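Side-chain contacts in 2-dehydro-3-deoxyphosphogluconate aldolase (PDB 3NZR), which is an aldolase of the KDGP aldolase family, within the TIM-barrel clan: residues Asn12-Asn17 / Glu198-Ile203; Gly167-Arg172 / Met204-Asp209; Glu173-Val178 / Phe187-Thr192. All coordinates share one frame; numbering follows the deposited sequence.

Contact 1: Asn12-Asn17 / Glu198-Ile203; sequences NRVCLN and ENYEEI
Tyr200 reaches from the first turn of helix 200-209 to the start of the barrel, where Val14 and Leu16 receive its hydroxyl end. The sequence family belongs to the TIM-barrel clan, and here a helix packs against the first strand and the residues leading into it. Residues 12-15 lead into strand 16-19, the first strand of the parallel sheet. The two backbones stay well apart: the nearest CA atoms, those of Leu16 and Tyr200, are 11.1 Å from each other. The long tyrosine side chain spans most of that gap. Its CG lies anti to the backbone N (chi1 177°), which sends the ring away from the helix toward the strand.

Leu16 meets the tyrosine at about a right angle. One methyl does the touching: CD2 of Leu16 lies 4.1 Å from CZ of Tyr200, at an oblique position beside the ring. Val14 comes from the opposite direction to the tyrosine. No hydrogen bond crosses between the two segments. The phenol oxygen is buried, but it is hydrogen-bonded to Thr243 OG1 on helix 233-247. That helix also packs on this site through Leu239, which touches both Leu16 and Tyr200. The hydroxyl therefore sits at a junction of two helices and a strand, with a polar partner on one helix and methyl groups on segment 12-17. Tyr200 OH is 3.8 Å from Val14 CG1 and 3.3 Å from Leu16 CD2.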
loop_
_atom_site.group_PDB
_atom_site.type_symbol
_atom_site.label_atom_id
_atom_site.label_comp_id
_atom_site.label_asym_id
_atom_site.label_seq_id
_atom_site.Cartn_x
_atom_site.Cartn_y
_atom_site.Cartn_z
ATOM N N ASN A 12 -25.992 13.000 -5.119
ATOM C CA ASN A 12 -24.947 12.054 -5.467
ATOM C C ASN A 12 -23.592 12.695 -5.768
ATOM O O ASN A 12 -22.839 12.161 -6.589
ATOM C CB ASN A 12 -25.441 11.207 -6.660
ATOM C CG ASN A 12 -26.732 10.518 -6.371
ATOM O OD1 ASN A 12 -27.737 10.776 -7.018
ATOM N ND2 ASN A 12 -26.723 9.666 -5.373
ATOM N N ARG A 13 -23.300 13.846 -5.128
ATOM C CA ARG A 13 -22.169 14.664 -5.477
ATOM C C ARG A 13 -21.280 15.082 -4.273
ATOM O O ARG A 13 -20.046 15.049 -4.369
ATOM C CB ARG A 13 -22.629 15.919 -6.188
ATOM C CG ARG A 13 -21.561 16.645 -7.086
ATOM C CD ARG A 13 -21.343 16.090 -8.537
ATOM N NE ARG A 13 -20.061 16.600 -9.051
ATOM C CZ ARG A 13 -19.902 17.668 -9.847
ATOM N NH1 ARG A 13 -18.692 18.008 -10.229
ATOM N NH2 ARG A 13 -20.924 18.395 -10.297
ATOM N N VAL A 14 -21.883 15.603 -3.220
ATOM C CA VAL A 14 -21.130 16.192 -2.080
ATOM C C VAL A 14 -21.637 15.565 -0.770
ATOM O O VAL A 14 -22.816 15.542 -0.503
ATOM C CB VAL A 14 -21.326 17.708 -2.045
ATOM C CG1 VAL A 14 -20.576 18.377 -0.826
ATOM C CG2 VAL A 14 -20.948 18.334 -3.377
ATOM N N CYS A 15 -20.729 15.070 0.051
ATOM C CA CYS A 15 -21.026 14.718 1.428
ATOM C C CYS A 15 -20.021 15.460 2.386
ATOM O O CYS A 15 -18.790 15.373 2.228
ATOM C CB CYS A 15 -20.852 13.244 1.561
ATOM S SG CYS A 15 -21.366 12.594 3.112
ATOM N N LEU A 16 -20.539 16.243 3.318
ATOM C CA LEU A 16 -19.727 17.012 4.274
ATOM C C LEU A 16 -19.031 16.071 5.313
ATOM O O LEU A 16 -19.545 15.008 5.675
ATOM C CB LEU A 16 -20.634 17.963 5.059
ATOM C CG LEU A 16 -21.491 18.900 4.246
ATOM C CD1 LEU A 16 -22.453 19.700 5.150
ATOM C CD2 LEU A 16 -20.645 19.817 3.335
ATOM N N ASN A 17 -17.842 16.446 5.741
ATOM C CA ASN A 17 -17.154 15.676 6.761
ATOM C C ASN A 17 -16.709 16.687 7.804
ATOM O O ASN A 17 -15.935 17.605 7.479
ATOM C CB ASN A 17 -15.971 14.944 6.170
ATOM C CG ASN A 17 -15.334 13.947 7.162
ATOM O OD1 ASN A 17 -15.322 14.167 8.318
ATOM N ND2 ASN A 17 -14.882 12.845 6.673
ATOM N N GLU A 198 -16.307 31.145 4.585
ATOM C CA GLU A 198 -16.113 32.251 3.644
ATOM C C GLU A 198 -15.421 31.795 2.386
ATOM O O GLU A 198 -15.592 32.410 1.365
ATOM C CB GLU A 198 -15.285 33.387 4.286
ATOM C CG GLU A 198 -16.046 34.127 5.351
ATOM C CD GLU A 198 -16.114 33.355 6.642
ATOM O OE1 GLU A 198 -15.211 32.505 6.954
ATOM O OE2 GLU A 198 -17.095 33.613 7.345
ATOM N N ASN A 199 -14.627 30.720 2.467
ATOM C CA ASN A 199 -13.977 30.188 1.255
ATOM C C ASN A 199 -14.548 28.854 0.724
ATOM O O ASN A 199 -14.055 28.345 -0.250
ATOM C CB ASN A 199 -12.459 30.047 1.449
ATOM C CG ASN A 199 -12.087 29.064 2.553
ATOM O OD1 ASN A 199 -12.861 28.153 2.923
ATOM N ND2 ASN A 199 -10.888 29.255 3.096
ATOM N N TYR A 200 -15.546 28.299 1.386
ATOM C CA TYR A 200 -16.120 26.986 1.046
ATOM C C TYR A 200 -16.618 27.030 -0.390
ATOM O O TYR A 200 -16.348 26.161 -1.192
ATOM C CB TYR A 200 -17.324 26.647 1.957
ATOM C CG TYR A 200 -17.989 25.363 1.624
ATOM C CD1 TYR A 200 -17.339 24.112 1.884
ATOM C CD2 TYR A 200 -19.249 25.339 1.073
ATOM C CE1 TYR A 200 -17.975 22.924 1.604
ATOM C CE2 TYR A 200 -19.880 24.155 0.752
ATOM C CZ TYR A 200 -19.246 22.930 1.012
ATOM O OH TYR A 200 -19.905 21.752 0.708
ATOM N N GLU A 201 -17.384 28.034 -0.704
ATOM C CA GLU A 201 -17.961 28.086 -2.052
ATOM C C GLU A 201 -16.898 28.114 -3.151
ATOM O O GLU A 201 -16.989 27.359 -4.095
ATOM C CB GLU A 201 -18.963 29.227 -2.178
ATOM C CG GLU A 201 -20.277 28.918 -1.435
ATOM C CD GLU A 201 -21.105 30.174 -1.021
ATOM O OE1 GLU A 201 -22.321 30.153 -1.254
ATOM O OE2 GLU A 201 -20.557 31.143 -0.430
ATOM N N GLU A 202 -15.887 28.948 -3.006
ATOM C CA GLU A 202 -14.890 29.103 -4.064
ATOM C C GLU A 202 -14.041 27.833 -4.214
ATOM O O GLU A 202 -13.693 27.466 -5.304
ATOM C CB GLU A 202 -13.983 30.307 -3.795
ATOM C CG GLU A 202 -13.347 30.888 -5.041
ATOM C CD GLU A 202 -12.497 32.123 -4.748
ATOM O OE1 GLU A 202 -12.809 32.866 -3.799
ATOM O OE2 GLU A 202 -11.501 32.353 -5.475
ATOM N N ILE A 203 -13.742 27.183 -3.100
ATOM C CA ILE A 203 -12.985 25.924 -3.112
ATOM C C ILE A 203 -13.811 24.820 -3.753
ATOM O O ILE A 203 -13.272 24.065 -4.610
ATOM C CB ILE A 203 -12.576 25.531 -1.698
ATOM C CG1 ILE A 203 -11.532 26.506 -1.164
ATOM C CG2 ILE A 203 -12.054 24.081 -1.617
ATOM C CD1 ILE A 203 -11.274 26.330 0.320
#

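Contact 2: Gly167-Arg172 / Met204-Asp209; sequences GGLETR and MQIALD
Ile206 meets Arg172 and Leu169 through a single methyl, CD1. This methyl lies 4.2 Å from CG of Arg172, and the two side chains cross at about a right angle. The same CD1 of Ile206 is 4.3 Å from CD2 of Leu169. Both distances are those of loose apolar packing, and no hydrogen bond joins the segments.

Leu169 also packs against Arg172, three residues on. Its CD2 stands 3.8 Å above one face of the Arg172 guanidinium, offset toward the rim. The arginine chain is extended at its base and bends at chi3 (-55°). Its aliphatic part faces the isoleucine, while NH1 forms a salt bridge with Glu202 OE2, one turn before Ile206 on the same helix.

Two overlapping turns shape the loop that carries these residues. A type II' beta turn runs from Gly167 to Glu170, and a type I turn from Leu169 to Arg172. Arg172 then opens helix 172-184, with Thr171 at the N-cap position. Behind the contact, Ile206 packs on Phe175 and Ala176 of that helix. The site thus joins the loop after strand 160-163, and the first residue of helix 172-184, to helix 200-209, near the surface of the barrel. Its chemistry is divided: methyl and methylene groups fill the direct contact, and the arginine's charge is paired with an acid of the helix it packs on.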
loop_
_atom_site.group_PDB
_atom_site.type_symbol
_atom_site.label_atom_id
_atom_site.label_comp_id
_atom_site.label_asym_id
_atom_site.label_seq_id
_atom_site.Cartn_x
_atom_site.Cartn_y
_atom_site.Cartn_z
ATOM N N GLY A 167 -4.273 24.645 3.121
ATOM C CA GLY A 167 -4.247 26.034 3.537
ATOM C C GLY A 167 -5.319 26.876 2.874
ATOM O O GLY A 167 -5.019 28.009 2.470
ATOM N N GLY A 168 -6.550 26.335 2.733
ATOM C CA GLY A 168 -7.652 27.093 2.160
ATOM C C GLY A 168 -7.484 27.367 0.696
ATOM O O GLY A 168 -7.466 26.415 -0.113
ATOM N N LEU A 169 -7.346 28.642 0.321
ATOM C CA LEU A 169 -7.112 28.985 -1.084
ATOM C C LEU A 169 -5.616 29.227 -1.418
ATOM O O LEU A 169 -5.274 29.549 -2.552
ATOM C CB LEU A 169 -7.976 30.140 -1.513
ATOM C CG LEU A 169 -9.459 29.873 -1.784
ATOM C CD1 LEU A 169 -10.236 31.165 -1.979
ATOM C CD2 LEU A 169 -9.619 28.949 -3.001
ATOM N N GLU A 170 -4.731 29.039 -0.457
ATOM C CA GLU A 170 -3.266 29.222 -0.681
ATOM C C GLU A 170 -2.651 28.253 -1.696
ATOM O O GLU A 170 -1.589 28.542 -2.255
ATOM C CB GLU A 170 -2.459 29.128 0.636
ATOM C CG GLU A 170 -2.652 30.358 1.566
ATOM C CD GLU A 170 -2.467 30.063 3.054
ATOM O OE1 GLU A 170 -3.043 30.825 3.888
ATOM O OE2 GLU A 170 -1.762 29.083 3.392
ATOM N N THR A 171 -3.280 27.100 -1.915
ATOM C CA THR A 171 -2.747 26.135 -2.876
ATOM C C THR A 171 -3.742 25.948 -4.044
ATOM O O THR A 171 -3.777 24.917 -4.677
ATOM C CB THR A 171 -2.378 24.796 -2.189
ATOM O OG1 THR A 171 -3.555 24.195 -1.673
ATOM C CG2 THR A 171 -1.453 25.029 -1.046
ATOM N N ARG A 172 -4.498 27.003 -4.336
ATOM C CA ARG A 172 -5.497 27.030 -5.402
ATOM C C ARG A 172 -5.108 26.313 -6.721
ATOM O O ARG A 172 -5.866 25.491 -7.248
ATOM C CB ARG A 172 -5.805 28.493 -5.699
ATOM C CG ARG A 172 -6.803 28.691 -6.769
ATOM C CD ARG A 172 -6.706 30.085 -7.279
ATOM N NE ARG A 172 -6.845 31.091 -6.222
ATOM C CZ ARG A 172 -8.005 31.554 -5.764
ATOM N NH1 ARG A 172 -9.152 31.069 -6.236
ATOM N NH2 ARG A 172 -8.014 32.502 -4.831
HETATM N N MSE A 204 -15.078 24.653 -3.320
HETATM C CA MSE A 204 -15.951 23.617 -3.944
HETATM C C MSE A 204 -16.137 23.922 -5.457
HETATM O O MSE A 204 -16.043 23.019 -6.289
HETATM C CB MSE A 204 -17.335 23.546 -3.301
HETATM C CG MSE A 204 -17.334 23.087 -1.873
HETATM SE SE MSE A 204 -16.486 21.285 -1.778
HETATM C CE MSE A 204 -17.991 20.346 -2.578
ATOM N N GLN A 205 -16.368 25.195 -5.809
ATOM C CA GLN A 205 -16.538 25.503 -7.242
ATOM C C GLN A 205 -15.372 25.030 -8.072
ATOM O O GLN A 205 -15.536 24.773 -9.220
ATOM C CB GLN A 205 -16.768 26.993 -7.489
ATOM C CG GLN A 205 -17.407 27.351 -8.826
ATOM C CD GLN A 205 -18.750 26.690 -8.970
ATOM O OE1 GLN A 205 -18.943 25.814 -9.819
ATOM N NE2 GLN A 205 -19.693 27.104 -8.127
ATOM N N ILE A 206 -14.172 24.950 -7.516
ATOM C CA ILE A 206 -13.017 24.524 -8.310
ATOM C C ILE A 206 -13.150 23.049 -8.674
ATOM O O ILE A 206 -12.937 22.659 -9.795
ATOM C CB ILE A 206 -11.689 24.736 -7.561
ATOM C CG1 ILE A 206 -11.445 26.226 -7.405
ATOM C CG2 ILE A 206 -10.535 24.040 -8.302
ATOM C CD1 ILE A 206 -10.414 26.596 -6.461
ATOM N N ALA A 207 -13.525 22.239 -7.701
ATOM C CA ALA A 207 -13.641 20.811 -7.868
ATOM C C ALA A 207 -14.870 20.483 -8.684
ATOM O O ALA A 207 -14.860 19.578 -9.475
ATOM C CB ALA A 207 -13.736 20.135 -6.457
ATOM N N LEU A 208 -15.946 21.244 -8.490
ATOM C CA LEU A 208 -17.135 21.093 -9.315
ATOM C C LEU A 208 -16.898 21.425 -10.809
ATOM O O LEU A 208 -17.307 20.643 -11.670
ATOM C CB LEU A 208 -18.293 21.942 -8.755
ATOM C CG LEU A 208 -18.818 21.510 -7.387
ATOM C CD1 LEU A 208 -19.711 22.577 -6.835
ATOM C CD2 LEU A 208 -19.544 20.195 -7.505
ATOM N N ASP A 209 -16.209 22.525 -11.091
ATOM C CA ASP A 209 -15.911 22.907 -12.483
ATOM C C ASP A 209 -14.980 21.908 -13.158
ATOM O O ASP A 209 -14.972 21.789 -14.387
ATOM C CB ASP A 209 -15.206 24.267 -12.579
ATOM C CG ASP A 209 -16.096 25.434 -12.168
ATOM O OD1 ASP A 209 -17.341 25.314 -12.275
ATOM O OD2 ASP A 209 -15.530 26.476 -11.754
#

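Contact 3: Glu173-Val178 / Phe187-Thr192; sequences EEFACV and FWLEPT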
loop_
_atom_site.group_PDB
_atom_site.type_symbol
_atom_site.label_atom_id
_atom_site.label_comp_id
_atom_site.label_asym_id
_atom_site.label_seq_id
_atom_site.Cartn_x
_atom_site.Cartn_y
_atom_site.Cartn_z
ATOM N N GLU A 173 -3.939 26.659 -7.251
ATOM C CA GLU A 173 -3.472 26.159 -8.546
ATOM C C GLU A 173 -3.038 24.706 -8.458
ATOM O O GLU A 173 -3.323 23.947 -9.374
ATOM C CB GLU A 173 -2.339 27.016 -9.126
ATOM C CG GLU A 173 -2.712 28.536 -9.314
ATOM C CD GLU A 173 -2.475 29.439 -8.050
ATOM O OE1 GLU A 173 -2.133 28.929 -6.926
ATOM O OE2 GLU A 173 -2.651 30.694 -8.199
ATOM N N GLU A 174 -2.350 24.309 -7.380
ATOM C CA GLU A 174 -2.044 22.894 -7.194
ATOM C C GLU A 174 -3.347 22.086 -7.049
ATOM O O GLU A 174 -3.464 21.011 -7.603
ATOM C CB GLU A 174 -1.184 22.686 -5.987
ATOM C CG GLU A 174 0.230 23.198 -6.155
ATOM C CD GLU A 174 1.108 22.747 -5.001
ATOM O OE1 GLU A 174 1.316 21.509 -4.893
ATOM O OE2 GLU A 174 1.519 23.613 -4.195
ATOM N N PHE A 175 -4.307 22.635 -6.315
ATOM C CA PHE A 175 -5.565 21.962 -6.038
ATOM C C PHE A 175 -6.346 21.805 -7.296
ATOM O O PHE A 175 -6.880 20.745 -7.561
ATOM C CB PHE A 175 -6.392 22.751 -5.012
ATOM C CG PHE A 175 -7.766 22.184 -4.743
ATOM C CD1 PHE A 175 -7.920 20.933 -4.137
ATOM C CD2 PHE A 175 -8.910 22.903 -5.032
ATOM C CE1 PHE A 175 -9.159 20.440 -3.861
ATOM C CE2 PHE A 175 -10.194 22.392 -4.720
ATOM C CZ PHE A 175 -10.303 21.154 -4.116
ATOM N N ALA A 176 -6.456 22.886 -8.086
ATOM C CA ALA A 176 -7.151 22.798 -9.353
ATOM C C ALA A 176 -6.594 21.661 -10.229
ATOM O O ALA A 176 -7.362 20.986 -10.890
ATOM C CB ALA A 176 -7.101 24.133 -10.114
ATOM N N CYS A 177 -5.280 21.441 -10.229
ATOM C CA CYS A 177 -4.690 20.369 -11.016
ATOM C C CYS A 177 -4.995 18.985 -10.391
ATOM O O CYS A 177 -5.200 18.023 -11.116
ATOM C CB CYS A 177 -3.201 20.551 -11.091
ATOM S SG CYS A 177 -2.332 19.242 -11.953
ATOM N N VAL A 178 -5.098 18.893 -9.077
ATOM C CA VAL A 178 -5.499 17.610 -8.467
ATOM C C VAL A 178 -6.925 17.232 -8.793
ATOM O O VAL A 178 -7.228 16.056 -9.091
ATOM C CB VAL A 178 -5.243 17.617 -6.969
ATOM C CG1 VAL A 178 -5.825 16.333 -6.345
ATOM C CG2 VAL A 178 -3.780 17.793 -6.702
ATOM N N PHE A 187 -11.907 9.560 -9.926
ATOM C CA PHE A 187 -11.546 9.227 -8.554
ATOM C C PHE A 187 -12.130 10.327 -7.752
ATOM O O PHE A 187 -12.519 11.348 -8.326
ATOM C CB PHE A 187 -10.037 9.206 -8.437
ATOM C CG PHE A 187 -9.533 8.382 -7.310
ATOM C CD1 PHE A 187 -9.923 7.081 -7.191
ATOM C CD2 PHE A 187 -8.658 8.868 -6.419
ATOM C CE1 PHE A 187 -9.479 6.302 -6.193
ATOM C CE2 PHE A 187 -8.186 8.044 -5.410
ATOM C CZ PHE A 187 -8.608 6.797 -5.311
ATOM N N TRP A 188 -12.383 10.091 -6.490
ATOM C CA TRP A 188 -12.988 11.099 -5.627
ATOM C C TRP A 188 -11.944 11.932 -4.897
ATOM O O TRP A 188 -10.741 11.599 -4.861
ATOM C CB TRP A 188 -13.947 10.450 -4.629
ATOM C CG TRP A 188 -14.944 9.526 -5.315
ATOM C CD1 TRP A 188 -15.286 9.502 -6.650
ATOM C CD2 TRP A 188 -15.742 8.532 -4.683
ATOM N NE1 TRP A 188 -16.228 8.533 -6.881
ATOM C CE2 TRP A 188 -16.535 7.930 -5.694
ATOM C CE3 TRP A 188 -15.879 8.101 -3.368
ATOM C CZ2 TRP A 188 -17.430 6.903 -5.421
ATOM C CZ3 TRP A 188 -16.783 7.098 -3.106
ATOM C CH2 TRP A 188 -17.536 6.500 -4.118
ATOM N N LEU A 189 -12.395 13.005 -4.270
ATOM C CA LEU A 189 -11.504 14.043 -3.725
ATOM C C LEU A 189 -12.036 14.606 -2.454
ATOM O O LEU A 189 -13.243 14.858 -2.304
ATOM C CB LEU A 189 -11.446 15.204 -4.765
ATOM C CG LEU A 189 -10.486 16.351 -4.486
ATOM C CD1 LEU A 189 -9.024 15.926 -4.350
ATOM C CD2 LEU A 189 -10.691 17.419 -5.601
ATOM N N GLU A 190 -11.176 14.771 -1.475
ATOM C CA GLU A 190 -11.559 15.221 -0.153
ATOM C C GLU A 190 -10.680 16.422 0.182
ATOM O O GLU A 190 -9.556 16.327 0.698
ATOM C CB GLU A 190 -11.406 14.091 0.861
ATOM C CG GLU A 190 -11.998 12.819 0.407
ATOM C CD GLU A 190 -12.292 11.859 1.527
ATOM O OE1 GLU A 190 -12.046 12.186 2.759
ATOM O OE2 GLU A 190 -12.646 10.700 1.169
ATOM N N PRO A 191 -11.175 17.633 -0.108
ATOM C CA PRO A 191 -10.337 18.763 0.268
ATOM C C PRO A 191 -10.256 19.009 1.751
ATOM O O PRO A 191 -11.278 19.027 2.405
ATOM C CB PRO A 191 -11.016 19.940 -0.436
ATOM C CG PRO A 191 -12.016 19.392 -1.309
ATOM C CD PRO A 191 -12.371 18.038 -0.827
ATOM N N THR A 192 -9.055 19.229 2.294
ATOM C CA THR A 192 -8.897 19.322 3.680
ATOM C C THR A 192 -7.795 20.349 4.111
ATOM O O THR A 192 -6.661 20.347 3.566
ATOM C CB THR A 192 -8.552 17.979 4.305
ATOM O OG1 THR A 192 -9.439 16.918 3.845
ATOM C CG2 THR A 192 -8.592 18.070 5.812
#
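Phe175 and Val178 pack on Leu189 and Pro191 in a buried, wholly apolar contact between a helix and the strand that follows it. Helix 172-184 is the connection of a beta-alpha-beta unit whose strands are 160-163 and 188-191. This is the repeating theme of a TIM barrel, with helices packed outside the sheet. The short helix and strand segments run nearly antiparallel, at 158°, with their axes 10.9 Å apart.

Phe175 has its CG anti to the backbone N (chi1 175°), and the ring projects from the helix toward the strand. Its outer atoms meet two residues, both oblique to the ring. Phe175 CE1 is 3.8 Å from Leu189 CD2. Phe175 CZ is 3.7 Å from Pro191 CG. The other methyl of Leu189 is used one helical turn on: its CD1 lies 3.8 Å from Val178 CG1. Leu189 thus lends one branch to each helix residue.

Strand alternation puts Glu190 on the other face, where its carboxylate bonds to Ser160 and Asn116. Carbon alone meets carbon between helix and strand, so the contact rests on shape and on exclusion of water, with the polar bonds of Glu190 kept to the opposite side.

In the fold
Near the N terminus, segment 12-17 leads into the first strand of the parallel sheet. Contact 1 joins it to helix 200-209 and closes the longest loop, 180 residues. Contact 2 opens late within that loop, at 167-172, and closes further along the same helix, at 204-209. Contacts 1 and 2 therefore cross. Contact 3, between 173-178 and 187-192, is local and falls within the spans of both others. Helix 200-209 serves contacts 1 and 2, and its Ile203 and Ile206 also reach Phe175 of contact 3. Contacts 1 and 3 tie the first and seventh strands, 16-19 and 188-191, to helices 200-209 and 172-184; contact 2 joins those two helices.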